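Local coordinates for putative cytoplasmic protein (Salmonella enterica subsp. enterica serovar Typhimurium, PDB 4J32) that probably hydrolyses peptidoglycan as the type VI secretion amidase effector Tae4, a papain-like cysteine peptidase of the NlpC/P60 kind that is inhibited by the immunity protein Tai4, at residues L24-V29 and H139-N144; A34-I39 and C57-S62; Y63-T68 and N94-Y99; D98-T103 and I125-G130; P114-F119 and S146-Q151. One frame throughout, in Å; residues are numbered along the deposited sequence. Where two conformers were deposited one is given.

Interaction 1: L24-V29 and H139-N144; sequences LAFRKV and HVTLWN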
# COMPACT_ATOMS: atom_id res chain seq x y z
N LEU A 24 -35.35 -12.13 16.35
CA LEU A 24 -34.82 -13.49 16.39
C LEU A 24 -33.89 -13.75 15.21
O LEU A 24 -32.80 -14.33 15.36
CB LEU A 24 -36.00 -14.49 16.37
CG LEU A 24 -35.78 -15.99 16.37
CD1 LEU A 24 -37.12 -16.65 16.76
CD2 LEU A 24 -35.28 -16.54 15.02
N ALA A 25 -34.32 -13.40 14.01
CA ALA A 25 -33.52 -13.71 12.81
C ALA A 25 -32.18 -12.93 12.85
O ALA A 25 -31.12 -13.47 12.56
CB ALA A 25 -34.30 -13.35 11.55
N PHE A 26 -32.25 -11.67 13.25
CA PHE A 26 -31.03 -10.84 13.35
C PHE A 26 -29.97 -11.49 14.23
O PHE A 26 -28.78 -11.51 13.88
CB PHE A 26 -31.35 -9.43 13.85
CG PHE A 26 -30.19 -8.44 13.66
CD1 PHE A 26 -30.16 -7.59 12.57
CD2 PHE A 26 -29.12 -8.45 14.56
CE1 PHE A 26 -29.09 -6.69 12.38
CE2 PHE A 26 -28.02 -7.56 14.38
CZ PHE A 26 -28.02 -6.70 13.29
N ARG A 27 -30.38 -12.02 15.38
CA ARG A 27 -29.47 -12.69 16.29
C ARG A 27 -28.67 -13.81 15.62
O ARG A 27 -27.49 -13.99 15.93
CB ARG A 27 -30.23 -13.22 17.51
CG ARG A 27 -29.34 -13.82 18.59
CD ARG A 27 -30.16 -14.35 19.76
NE ARG A 27 -30.83 -13.29 20.49
CZ ARG A 27 -32.16 -13.16 20.58
NH1 ARG A 27 -32.96 -14.05 19.98
NH2 ARG A 27 -32.67 -12.18 21.30
N LYS A 28 -29.30 -14.55 14.70
CA LYS A 28 -28.63 -15.68 14.04
C LYS A 28 -27.39 -15.23 13.27
O LYS A 28 -26.48 -16.02 13.03
CB LYS A 28 -29.56 -16.42 13.07
CG LYS A 28 -30.94 -16.85 13.66
CD LYS A 28 -30.88 -17.51 15.03
CE LYS A 28 -30.33 -18.92 15.00
NZ LYS A 28 -30.50 -19.57 16.36
N VAL A 29 -27.39 -13.97 12.86
CA VAL A 29 -26.27 -13.41 12.09
C VAL A 29 -25.55 -12.26 12.79
O VAL A 29 -24.78 -11.54 12.15
CB VAL A 29 -26.71 -13.00 10.64
CG1 VAL A 29 -27.08 -14.24 9.82
CG2 VAL A 29 -27.89 -11.99 10.66
N HIS A 139 -25.96 3.65 8.76
CA HIS A 139 -26.08 2.30 9.31
C HIS A 139 -27.57 1.95 9.30
O HIS A 139 -28.42 2.85 9.38
CB HIS A 139 -25.54 2.26 10.75
CG HIS A 139 -25.20 0.87 11.22
ND1 HIS A 139 -24.15 0.15 10.71
CD2 HIS A 139 -25.79 0.08 12.14
CE1 HIS A 139 -24.09 -1.03 11.30
NE2 HIS A 139 -25.09 -1.10 12.17
N VAL A 140 -27.86 0.66 9.19
CA VAL A 140 -29.24 0.13 9.22
C VAL A 140 -29.23 -1.05 10.16
O VAL A 140 -28.38 -1.95 10.03
CB VAL A 140 -29.71 -0.46 7.86
CG1 VAL A 140 -31.26 -0.63 7.85
CG2 VAL A 140 -29.24 0.35 6.67
N THR A 141 -30.15 -1.06 11.13
CA THR A 141 -30.21 -2.16 12.10
C THR A 141 -31.62 -2.27 12.71
O THR A 141 -32.54 -1.57 12.26
CB THR A 141 -29.10 -2.03 13.20
OG1 THR A 141 -28.99 -3.25 13.94
CG2 THR A 141 -29.36 -0.87 14.11
N LEU A 142 -31.80 -3.15 13.69
CA LEU A 142 -33.05 -3.21 14.43
C LEU A 142 -32.90 -2.50 15.76
O LEU A 142 -31.80 -2.36 16.29
CB LEU A 142 -33.49 -4.67 14.67
CG LEU A 142 -33.65 -5.52 13.40
CD1 LEU A 142 -34.10 -6.89 13.84
CD2 LEU A 142 -34.67 -4.91 12.46
N TRP A 143 -34.03 -2.04 16.27
CA TRP A 143 -34.10 -1.25 17.49
C TRP A 143 -35.30 -1.75 18.28
O TRP A 143 -36.41 -1.85 17.73
CB TRP A 143 -34.25 0.24 17.09
CG TRP A 143 -34.62 1.17 18.21
CD1 TRP A 143 -35.87 1.67 18.48
CD2 TRP A 143 -33.75 1.72 19.20
NE1 TRP A 143 -35.82 2.50 19.58
CE2 TRP A 143 -34.53 2.55 20.04
CE3 TRP A 143 -32.37 1.61 19.45
CZ2 TRP A 143 -33.99 3.25 21.12
CZ3 TRP A 143 -31.83 2.30 20.53
CH2 TRP A 143 -32.64 3.12 21.34
N ASN A 144 -35.09 -2.08 19.55
CA ASN A 144 -36.19 -2.65 20.34
C ASN A 144 -36.85 -1.67 21.31
O ASN A 144 -37.56 -2.10 22.24
CB ASN A 144 -35.73 -3.92 21.07
CG ASN A 144 -34.82 -3.61 22.25
OD1 ASN A 144 -34.43 -2.45 22.46
ND2 ASN A 144 -34.48 -4.64 23.02
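Phe26 meets Leu142 and Thr141. Its CB lies 3.7 Å from Leu142 CD1, and its CD1 is 4.1 Å from Leu142 CG. The two side chains slide past each other in opposite directions. At the far end of the ring, Phe26 CZ sits 3.6 Å from Thr141 OG1, with the hydroxyl oblique to the ring and the two side chains crossing at about a right angle. Phe26 reaches this far because its CG is anti to the backbone N (chi1 -167°), which carries the ring off helix 19-28 toward strand 138-143. That strand forms one margin of the four-stranded antiparallel sheet in this papain-like fold, and the helix packs beside it. All three touching residues are buried. Farther out, Thr141 OG1 makes weak hydrogen bonds with Ser149 OG and Asp150 OD1. Ser149 OG also pairs with Leu142 N, and the loop residues Ser149 and Asp150 press against the Phe26 ring as well. The other carboxylate oxygen, Asp150 OD2, is hydrogen-bonded to His139 NE2. This His-Asp pair is consistent with part of a papain-like catalytic triad. Ala22 and Trp23, about one turn earlier on the same helix, also pack on Leu142. At the helix end, Val29 N bonds to Phe26 O at 3.0 Å, and Val29 O accepts from Arg60 NE.

Interaction 2: A34-I39 and C57-S62; sequences ADVGSI and CPIRMS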
# COMPACT_ATOMS: atom_id res chain seq x y z
N ALA A 34 -16.93 -12.92 9.02
CA ALA A 34 -16.48 -14.28 8.67
C ALA A 34 -17.54 -15.31 9.05
O ALA A 34 -17.89 -16.18 8.24
CB ALA A 34 -15.12 -14.64 9.32
N ASP A 35 -18.08 -15.20 10.27
CA ASP A 35 -19.08 -16.15 10.74
C ASP A 35 -20.39 -16.03 9.95
O ASP A 35 -21.03 -17.04 9.64
CB ASP A 35 -19.31 -16.00 12.25
CG ASP A 35 -18.18 -16.61 13.09
OD1 ASP A 35 -17.32 -17.35 12.56
OD2 ASP A 35 -18.15 -16.36 14.30
N VAL A 36 -20.79 -14.80 9.62
CA VAL A 36 -21.97 -14.53 8.78
C VAL A 36 -21.84 -15.26 7.44
O VAL A 36 -22.80 -15.87 6.96
CB VAL A 36 -22.16 -13.01 8.56
CG1 VAL A 36 -23.29 -12.72 7.55
CG2 VAL A 36 -22.47 -12.34 9.90
N GLY A 37 -20.64 -15.20 6.86
CA GLY A 37 -20.35 -15.91 5.61
C GLY A 37 -20.55 -17.41 5.75
O GLY A 37 -21.13 -18.03 4.87
N SER A 38 -20.09 -17.98 6.86
CA SER A 38 -20.24 -19.42 7.11
C SER A 38 -21.70 -19.81 7.26
O SER A 38 -22.13 -20.86 6.77
CB SER A 38 -19.50 -19.84 8.38
OG SER A 38 -18.10 -19.70 8.21
N ILE A 39 -22.45 -18.95 7.94
CA ILE A 39 -23.85 -19.18 8.25
C ILE A 39 -24.70 -19.14 6.98
O ILE A 39 -25.56 -20.02 6.78
CB ILE A 39 -24.34 -18.14 9.30
CG1 ILE A 39 -23.69 -18.43 10.67
CG2 ILE A 39 -25.90 -18.10 9.41
CD1 ILE A 39 -23.79 -17.23 11.63
N CYS A 57 -23.39 -5.26 7.95
CA CYS A 57 -24.62 -4.50 8.18
C CYS A 57 -25.75 -4.83 7.16
O CYS A 57 -26.81 -5.33 7.57
CB CYS A 57 -24.33 -2.99 8.28
SG CYS A 57 -25.83 -1.99 8.07
N PRO A 58 -25.54 -4.59 5.84
CA PRO A 58 -26.66 -4.84 4.93
C PRO A 58 -26.98 -6.32 4.72
O PRO A 58 -28.12 -6.68 4.38
CB PRO A 58 -26.21 -4.19 3.61
CG PRO A 58 -24.72 -4.20 3.67
CD PRO A 58 -24.38 -4.00 5.14
N ILE A 59 -25.98 -7.17 4.93
CA ILE A 59 -26.17 -8.61 4.78
C ILE A 59 -27.04 -9.11 5.94
O ILE A 59 -27.92 -9.96 5.73
CB ILE A 59 -24.82 -9.35 4.71
CG1 ILE A 59 -23.99 -8.80 3.53
CG2 ILE A 59 -25.04 -10.90 4.58
CD1 ILE A 59 -22.51 -9.29 3.44
N ARG A 60 -26.81 -8.59 7.15
CA ARG A 60 -27.67 -9.00 8.26
C ARG A 60 -29.13 -8.56 8.05
O ARG A 60 -30.05 -9.33 8.31
CB ARG A 60 -27.17 -8.50 9.61
CG ARG A 60 -25.74 -8.93 10.01
CD ARG A 60 -25.44 -8.43 11.43
NE ARG A 60 -24.08 -8.76 11.84
CZ ARG A 60 -23.10 -7.87 11.97
NH1 ARG A 60 -23.31 -6.56 11.74
NH2 ARG A 60 -21.89 -8.28 12.32
N MET A 61 -29.32 -7.33 7.58
CA MET A 61 -30.67 -6.83 7.29
C MET A 61 -31.34 -7.65 6.17
O MET A 61 -32.53 -7.95 6.23
CB MET A 61 -30.61 -5.34 6.96
CG MET A 61 -30.46 -4.44 8.20
SD MET A 61 -31.72 -4.72 9.46
CE MET A 61 -33.22 -4.33 8.53
N SER A 62 -30.55 -8.03 5.17
CA SER A 62 -31.07 -8.92 4.12
C SER A 62 -31.54 -10.27 4.69
O SER A 62 -32.60 -10.78 4.34
CB SER A 62 -30.02 -9.14 3.03
OG SER A 62 -29.72 -7.92 2.36
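Helices 33-40 and 57-67 come nearest at Val36 and Arg60, whose CA atoms are 8.0 Å apart. Both segments are helical throughout. Across the gap, Val36 carries its side of the contact. Its CG1 lies 3.9 Å from Ile59 CG2, and the two side chains cross obliquely. The valine stands with CG1 anti to the backbone N (chi1 174°), which leaves CG2 for Arg60. Val36 CG2 is 4.4 Å from Arg60 NE and oblique to the guanidinium group. The arginine chain is extended past CG and brings the guanidinium up to Val36. Its polar end is held by backbone: NE bonds to Val29 O and NH2 to His31 O. These two bonds hold the guanidinium beside the valine. Within helix 57-67, Ser62 OG donates to Pro58 O at 2.9 Å. Ser62 N reaches the same oxygen from the opposite face of its plane. Cys57 opens helix 57-67, a position consistent with the nucleophile of a papain-like peptidase. Phe53 from a loop and Tyr89 of strand 88-90 touch Ile59, helix 93-103 covers Pro58 and Met61, and Cys57 faces His139 on strand 138-143.

Interaction 3: Y63-T68 and N94-Y99; sequences YVLNAT and NDMIDY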
# COMPACT_ATOMS: atom_id res chain seq x y z
N TYR A 63 -30.72 -10.83 5.57
CA TYR A 63 -31.08 -12.08 6.24
C TYR A 63 -32.43 -11.93 6.97
O TYR A 63 -33.31 -12.78 6.84
CB TYR A 63 -29.96 -12.50 7.20
CG TYR A 63 -30.21 -13.82 7.91
CD1 TYR A 63 -29.74 -15.02 7.37
CD2 TYR A 63 -30.88 -13.86 9.14
CE1 TYR A 63 -29.94 -16.23 8.03
CE2 TYR A 63 -31.10 -15.08 9.81
CZ TYR A 63 -30.63 -16.25 9.25
OH TYR A 63 -30.81 -17.47 9.89
N VAL A 64 -32.59 -10.84 7.73
CA VAL A 64 -33.86 -10.55 8.43
C VAL A 64 -35.05 -10.58 7.46
O VAL A 64 -36.07 -11.24 7.71
CB VAL A 64 -33.78 -9.18 9.16
CG1 VAL A 64 -35.20 -8.68 9.62
CG2 VAL A 64 -32.79 -9.24 10.34
N LEU A 65 -34.93 -9.85 6.36
CA LEU A 65 -36.04 -9.78 5.40
C LEU A 65 -36.32 -11.16 4.78
O LEU A 65 -37.47 -11.61 4.68
CB LEU A 65 -35.72 -8.75 4.31
CG LEU A 65 -35.57 -7.31 4.84
CD1 LEU A 65 -34.89 -6.44 3.79
CD2 LEU A 65 -36.94 -6.74 5.22
N ASN A 66 -35.25 -11.85 4.38
CA ASN A 66 -35.40 -13.18 3.79
C ASN A 66 -36.01 -14.16 4.77
O ASN A 66 -36.83 -14.98 4.38
CB ASN A 66 -34.07 -13.71 3.25
CG ASN A 66 -33.63 -12.97 2.01
OD1 ASN A 66 -34.46 -12.54 1.21
ND2 ASN A 66 -32.32 -12.79 1.85
N ALA A 67 -35.66 -14.02 6.04
CA ALA A 67 -36.09 -15.00 7.06
C ALA A 67 -37.50 -14.83 7.60
O ALA A 67 -38.09 -15.79 8.14
CB ALA A 67 -35.09 -15.04 8.21
N THR A 68 -38.06 -13.63 7.45
CA THR A 68 -39.33 -13.28 8.06
C THR A 68 -40.47 -13.29 7.03
O THR A 68 -41.56 -12.87 7.34
CB THR A 68 -39.26 -11.91 8.75
OG1 THR A 68 -38.82 -10.92 7.80
CG2 THR A 68 -38.32 -11.97 9.94
N ASN A 94 -25.87 1.79 1.40
CA ASN A 94 -26.67 2.77 0.68
C ASN A 94 -27.84 2.08 -0.04
O ASN A 94 -28.96 2.61 -0.12
CB ASN A 94 -25.81 3.58 -0.30
CG ASN A 94 -25.14 4.80 0.36
OD1 ASN A 94 -25.52 5.22 1.46
ND2 ASN A 94 -24.16 5.41 -0.35
N ASP A 95 -27.56 0.89 -0.59
CA ASP A 95 -28.58 0.11 -1.30
C ASP A 95 -29.64 -0.42 -0.35
O ASP A 95 -30.83 -0.36 -0.66
CB ASP A 95 -27.96 -1.07 -2.08
CG ASP A 95 -27.35 -0.65 -3.40
OD1 ASP A 95 -27.51 0.54 -3.82
OD2 ASP A 95 -26.70 -1.50 -4.04
N MET A 96 -29.23 -0.87 0.82
CA MET A 96 -30.19 -1.39 1.79
C MET A 96 -31.10 -0.28 2.26
O MET A 96 -32.33 -0.47 2.36
CB MET A 96 -29.50 -2.04 3.00
CG MET A 96 -30.49 -2.47 4.12
SD MET A 96 -31.86 -3.54 3.59
CE MET A 96 -31.02 -5.02 3.02
N ILE A 97 -30.52 0.89 2.51
CA ILE A 97 -31.32 2.07 2.89
C ILE A 97 -32.36 2.39 1.81
O ILE A 97 -33.56 2.57 2.12
CB ILE A 97 -30.41 3.29 3.19
CG1 ILE A 97 -29.61 3.00 4.46
CG2 ILE A 97 -31.29 4.55 3.42
CD1 ILE A 97 -28.51 4.05 4.78
N ASP A 98 -31.92 2.44 0.55
CA ASP A 98 -32.82 2.79 -0.55
C ASP A 98 -33.89 1.72 -0.74
O ASP A 98 -35.06 2.03 -1.02
CB ASP A 98 -32.05 2.99 -1.84
CG ASP A 98 -31.29 4.31 -1.87
OD1 ASP A 98 -31.73 5.30 -1.23
OD2 ASP A 98 -30.25 4.35 -2.54
N TYR A 99 -33.49 0.45 -0.57
CA TYR A 99 -34.42 -0.69 -0.67
C TYR A 99 -35.57 -0.54 0.32
O TYR A 99 -36.76 -0.66 -0.04
CB TYR A 99 -33.69 -2.03 -0.43
CG TYR A 99 -34.64 -3.23 -0.48
CD1 TYR A 99 -34.91 -3.89 -1.69
CD2 TYR A 99 -35.29 -3.68 0.68
CE1 TYR A 99 -35.80 -5.01 -1.74
CE2 TYR A 99 -36.19 -4.78 0.64
CZ TYR A 99 -36.42 -5.43 -0.56
OH TYR A 99 -37.30 -6.48 -0.58
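Leu65, Met96 and Tyr99 make a buried apolar contact between two helices of the papain-like fold, near the centre of the chain. Helix 57-67 brings Leu65, and helix 93-103 brings the other two. The backbones stay well apart: the nearest CA atoms, those of Leu65 and Met96, are 10.8 Å from each other. Long side chains therefore fill the distance. Leu65 CD1 does all the touching on its side. It lies 3.8 Å from Tyr99 CE2, oblique to the ring, and the two side chains slide past each other in opposite directions. The same methyl is 4.2 Å from Met96 CE. Tyr99 has CG anti to the backbone N (chi1 178°), and this sends its ring across to Leu65. Met96 curls instead, bent at chi2 and chi3, and its methyl also packs on Pro58, Met61 and Ser62. Ile90 of strand 88-90 touches Tyr99. Where helix 57-67 ends, Thr68 OG1 donates to Val64 O at 2.8 Å, tilted 30° from the carbonyl plane.

Interaction 4: D98-T103 and I125-G130; sequences DYLTHT and IIVVKG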
# COMPACT_ATOMS: atom_id res chain seq x y z
N ASP A 98 -31.92 2.44 0.55
CA ASP A 98 -32.82 2.79 -0.55
C ASP A 98 -33.89 1.72 -0.74
O ASP A 98 -35.06 2.03 -1.02
CB ASP A 98 -32.05 2.99 -1.84
CG ASP A 98 -31.29 4.31 -1.87
OD1 ASP A 98 -31.73 5.30 -1.23
OD2 ASP A 98 -30.25 4.35 -2.54
N TYR A 99 -33.49 0.45 -0.57
CA TYR A 99 -34.42 -0.69 -0.67
C TYR A 99 -35.57 -0.54 0.32
O TYR A 99 -36.76 -0.66 -0.04
CB TYR A 99 -33.69 -2.03 -0.43
CG TYR A 99 -34.64 -3.23 -0.48
CD1 TYR A 99 -34.91 -3.89 -1.69
CD2 TYR A 99 -35.29 -3.68 0.68
CE1 TYR A 99 -35.80 -5.01 -1.74
CE2 TYR A 99 -36.19 -4.78 0.64
CZ TYR A 99 -36.42 -5.43 -0.56
OH TYR A 99 -37.30 -6.48 -0.58
N LEU A 100 -35.23 -0.25 1.57
CA LEU A 100 -36.26 -0.07 2.61
C LEU A 100 -37.17 1.13 2.32
O LEU A 100 -38.38 1.03 2.48
CB LEU A 100 -35.62 0.03 4.00
CG LEU A 100 -34.87 -1.25 4.42
CD1 LEU A 100 -33.87 -0.91 5.50
CD2 LEU A 100 -35.81 -2.35 4.87
N THR A 101 -36.60 2.23 1.84
CA THR A 101 -37.36 3.44 1.48
C THR A 101 -38.43 3.08 0.45
O THR A 101 -39.55 3.60 0.50
CB THR A 101 -36.43 4.55 0.94
OG1 THR A 101 -35.45 4.88 1.94
CG2 THR A 101 -37.21 5.79 0.57
N HIS A 102 -38.10 2.15 -0.45
CA HIS A 102 -39.00 1.84 -1.56
C HIS A 102 -39.94 0.66 -1.31
O HIS A 102 -40.85 0.44 -2.10
CB HIS A 102 -38.22 1.67 -2.86
CG HIS A 102 -37.72 2.96 -3.42
ND1 HIS A 102 -36.49 3.48 -3.10
CD2 HIS A 102 -38.32 3.86 -4.23
CE1 HIS A 102 -36.33 4.64 -3.72
NE2 HIS A 102 -37.43 4.90 -4.40
N THR A 103 -39.74 -0.06 -0.21
CA THR A 103 -40.55 -1.24 0.09
C THR A 103 -41.32 -1.15 1.41
O THR A 103 -42.34 -1.84 1.57
CB THR A 103 -39.68 -2.55 0.12
OG1 THR A 103 -38.75 -2.48 1.19
CG2 THR A 103 -38.92 -2.73 -1.19
N ILE A 125 -37.25 -1.19 12.41
CA ILE A 125 -36.03 -1.06 11.63
C ILE A 125 -35.59 0.41 11.69
O ILE A 125 -36.38 1.31 11.39
CB ILE A 125 -36.27 -1.47 10.16
CG1 ILE A 125 -36.70 -2.95 10.07
CG2 ILE A 125 -35.01 -1.19 9.32
CD1 ILE A 125 -37.24 -3.33 8.69
N ILE A 126 -34.34 0.64 12.09
CA ILE A 126 -33.81 2.00 12.20
C ILE A 126 -32.68 2.25 11.18
O ILE A 126 -31.81 1.41 10.96
CB ILE A 126 -33.34 2.33 13.66
CG1 ILE A 126 -33.06 3.83 13.82
CG2 ILE A 126 -32.14 1.47 14.08
CD1 ILE A 126 -33.26 4.31 15.25
N VAL A 127 -32.73 3.43 10.56
CA VAL A 127 -31.66 3.89 9.70
C VAL A 127 -31.13 5.18 10.29
O VAL A 127 -31.92 6.05 10.67
CB VAL A 127 -32.16 4.16 8.24
CG1 VAL A 127 -31.08 4.89 7.40
CG2 VAL A 127 -32.56 2.84 7.57
N VAL A 128 -29.81 5.29 10.40
CA VAL A 128 -29.18 6.55 10.76
C VAL A 128 -28.19 6.92 9.66
O VAL A 128 -27.35 6.10 9.27
CB VAL A 128 -28.47 6.45 12.14
CG1 VAL A 128 -27.95 7.80 12.58
CG2 VAL A 128 -29.42 5.87 13.21
N LYS A 129 -28.31 8.13 9.14
CA LYS A 129 -27.34 8.66 8.20
C LYS A 129 -26.59 9.77 8.92
O LYS A 129 -27.17 10.53 9.70
CB LYS A 129 -28.01 9.21 6.94
CG LYS A 129 -28.64 8.13 6.03
CD LYS A 129 -29.43 8.83 4.91
CE LYS A 129 -30.11 7.85 3.94
NZ LYS A 129 -31.48 8.38 3.49
N GLY A 130 -25.29 9.87 8.66
CA GLY A 130 -24.52 10.93 9.27
C GLY A 130 -23.12 11.00 8.71
O GLY A 130 -22.78 10.26 7.76
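Leu100 faces Ile125 and Val127, and the contact is closest at the first of these. Leu100 CD1 is 4.0 Å from Ile125 CG2, and Leu100 CD2 is 4.2 Å from Ile125 CD1; each leucine methyl meets a different methyl of the isoleucine. Val127 CG2 is looser, at 4.5 Å from Leu100 CD1. All three are buried where helix 93-103 lies on strand 124-131 of the central antiparallel sheet. Val140 and Trp171, from the strands on either side, also pack on Leu100. Toward Asp98 and the exposed Lys129 the contact is looser and nearer to solvent. In the conformer given, Asp98 OD1 and Lys129 NZ stand 5.6 Å apart, too far to touch, although their opposite charges probably attract weakly. The polar groups of His102 and Thr103 bond back to their own segment. His102 ND1 donates to Asp98 O at 2.9 Å, with that oxygen close to the ring plane, and Thr103 OG1 donates to Tyr99 O from above its carbonyl plane. Between these two segments the contact is made by branched aliphatic side chains, which implies burial and not directional bonding.

Interaction 5: P114-F119 and S146-Q151; sequences PKQSDF and SICSDQ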
# COMPACT_ATOMS: atom_id res chain seq x y z
N PRO A 114 -30.56 13.18 15.39
CA PRO A 114 -31.17 12.24 16.33
C PRO A 114 -30.24 11.81 17.47
O PRO A 114 -29.00 11.81 17.30
CB PRO A 114 -31.52 11.06 15.44
CG PRO A 114 -30.45 11.06 14.40
CD PRO A 114 -30.24 12.52 14.11
N LYS A 115 -30.85 11.51 18.62
CA LYS A 115 -30.18 10.86 19.74
C LYS A 115 -30.98 9.60 20.03
O LYS A 115 -32.16 9.52 19.69
CB LYS A 115 -30.19 11.72 21.00
CG LYS A 115 -30.03 13.22 20.82
CD LYS A 115 -30.27 13.96 22.15
CE LYS A 115 -31.73 13.87 22.61
NZ LYS A 115 -32.63 14.95 22.06
N GLN A 116 -30.35 8.62 20.67
CA GLN A 116 -31.04 7.37 20.98
C GLN A 116 -32.34 7.61 21.75
O GLN A 116 -33.34 6.93 21.52
CB GLN A 116 -30.11 6.44 21.76
CG GLN A 116 -29.06 5.77 20.88
CD GLN A 116 -28.55 4.47 21.48
OE1 GLN A 116 -28.44 4.33 22.70
NE2 GLN A 116 -28.26 3.50 20.62
N SER A 117 -32.32 8.58 22.65
CA SER A 117 -33.48 8.90 23.48
C SER A 117 -34.74 9.26 22.66
O SER A 117 -35.86 9.05 23.13
CB SER A 117 -33.14 9.97 24.51
OG SER A 117 -32.94 11.25 23.92
N ASP A 118 -34.54 9.77 21.44
CA ASP A 118 -35.65 10.15 20.54
C ASP A 118 -36.46 8.94 20.07
O ASP A 118 -37.59 9.08 19.60
CB ASP A 118 -35.11 10.88 19.30
CG ASP A 118 -34.47 12.22 19.64
OD1 ASP A 118 -34.95 12.93 20.56
OD2 ASP A 118 -33.49 12.57 18.96
N PHE A 119 -35.89 7.74 20.21
CA PHE A 119 -36.51 6.53 19.67
C PHE A 119 -37.05 5.63 20.75
O PHE A 119 -37.56 4.54 20.47
CB PHE A 119 -35.55 5.80 18.72
CG PHE A 119 -35.21 6.59 17.51
CD1 PHE A 119 -35.99 6.50 16.35
CD2 PHE A 119 -34.13 7.49 17.53
CE1 PHE A 119 -35.68 7.27 15.23
CE2 PHE A 119 -33.82 8.27 16.42
CZ PHE A 119 -34.60 8.16 15.26
N SER A 146 -34.99 0.35 23.20
CA SER A 146 -33.94 0.60 24.18
C SER A 146 -32.53 0.50 23.59
O SER A 146 -31.65 1.28 23.95
CB SER A 146 -34.02 -0.42 25.32
OG SER A 146 -35.29 -0.37 25.94
N ILE A 147 -32.31 -0.48 22.71
CA ILE A 147 -30.95 -0.81 22.21
C ILE A 147 -31.06 -1.30 20.77
O ILE A 147 -32.14 -1.75 20.35
CB ILE A 147 -30.24 -1.93 23.06
CG1 ILE A 147 -31.03 -3.26 23.01
CG2 ILE A 147 -29.97 -1.47 24.50
CD1 ILE A 147 -30.26 -4.52 23.44
N CYS A 148 -29.95 -1.24 20.02
CA CYS A 148 -29.90 -1.82 18.68
C CYS A 148 -29.57 -3.30 18.80
O CYS A 148 -28.98 -3.73 19.78
CB CYS A 148 -28.82 -1.17 17.82
SG CYS A 148 -29.11 0.60 17.53
N SER A 149 -29.94 -4.05 17.77
CA SER A 149 -29.71 -5.50 17.74
C SER A 149 -28.22 -5.84 17.60
O SER A 149 -27.80 -6.93 17.96
CB SER A 149 -30.51 -6.12 16.60
OG SER A 149 -30.31 -5.40 15.39
N ASP A 150 -27.43 -4.90 17.06
CA ASP A 150 -25.98 -5.11 16.95
C ASP A 150 -25.18 -4.24 17.90
O ASP A 150 -23.98 -4.02 17.69
CB ASP A 150 -25.50 -4.95 15.50
CG ASP A 150 -25.87 -3.60 14.89
OD1 ASP A 150 -26.62 -2.81 15.51
OD2 ASP A 150 -25.39 -3.32 13.78
N GLN A 151 -25.84 -3.76 18.96
CA GLN A 151 -25.19 -2.88 19.93
C GLN A 151 -23.84 -3.44 20.39
O GLN A 151 -22.89 -2.69 20.61
CB GLN A 151 -26.11 -2.58 21.12
CG GLN A 151 -25.68 -1.33 21.89
CD GLN A 151 -26.79 -0.31 22.11
OE1 GLN A 151 -27.54 0.06 21.18
NE2 GLN A 151 -26.87 0.19 23.33
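Gln116 NE2 approaches Gln151 OE1 to 3.6 Å. The two side chains come from opposite directions, with their amide planes 31° apart. This is a loose polar approach at the surface, not a hydrogen bond. Gln116 has CG anti to the carbonyl carbon (chi1 -77°) and is extended beyond CG, so it reaches out from the short 3-10 segment 116-119. Its NE2 is also 4.3 Å from Cys148 SG, and its chain rests on Trp143. Gln151 is shaped differently. Its CG is anti to the backbone N, and a bend at chi2 (129°) turns the amide back over its own loop. There Gln151 OE1 accepts from Cys148 N at 3.0 Å in a nearly straight bond. The N-H comes from above the carbonyl plane. This bond fixes the oxygen that Gln116 meets. On the first loop, Asp118 OD2 accepts from Lys115 N at 2.9 Å, and Asp118 OD1 forms a weak salt bridge with Lys115 NZ. Cys148 can form a disulfide with Cys152, but that bond is absent here. Residues Cys148 to Gln151 make a type I beta turn, closed by Gln151 N to Cys148 O at 3.2 Å. The contact joins the loops that follow the two outermost strands of the sheet, 109-112 and 138-143; the second also carries Asp150 toward the probable active site.

Overall arrangement
Interaction 1 touches all the others. Interactions 2 and 3 share helix 57-67, and interactions 3 and 4 share helix 93-103, with centres 9 Å apart. Interactions 1 and 4 use neighbouring strands of one sheet, joined by Thr141 O to Ile126 N at 2.9 Å. Interaction 5 lies toward the surface, its centre about 21 Å from that of interaction 2, on the opposite side of the chain's centre. The probable active site lies where interactions 1, 2 and 5 supply His139, Cys57 and Asp150. Cys57 SG is 3.8 Å from His139 ND1, a geometry consistent with a papain-like triad. Ser72 of the Tai4 chain packs on His139, which fits inhibition at this site. The bound 2-ethoxyethanol molecules probably come from the crystallisation liquor.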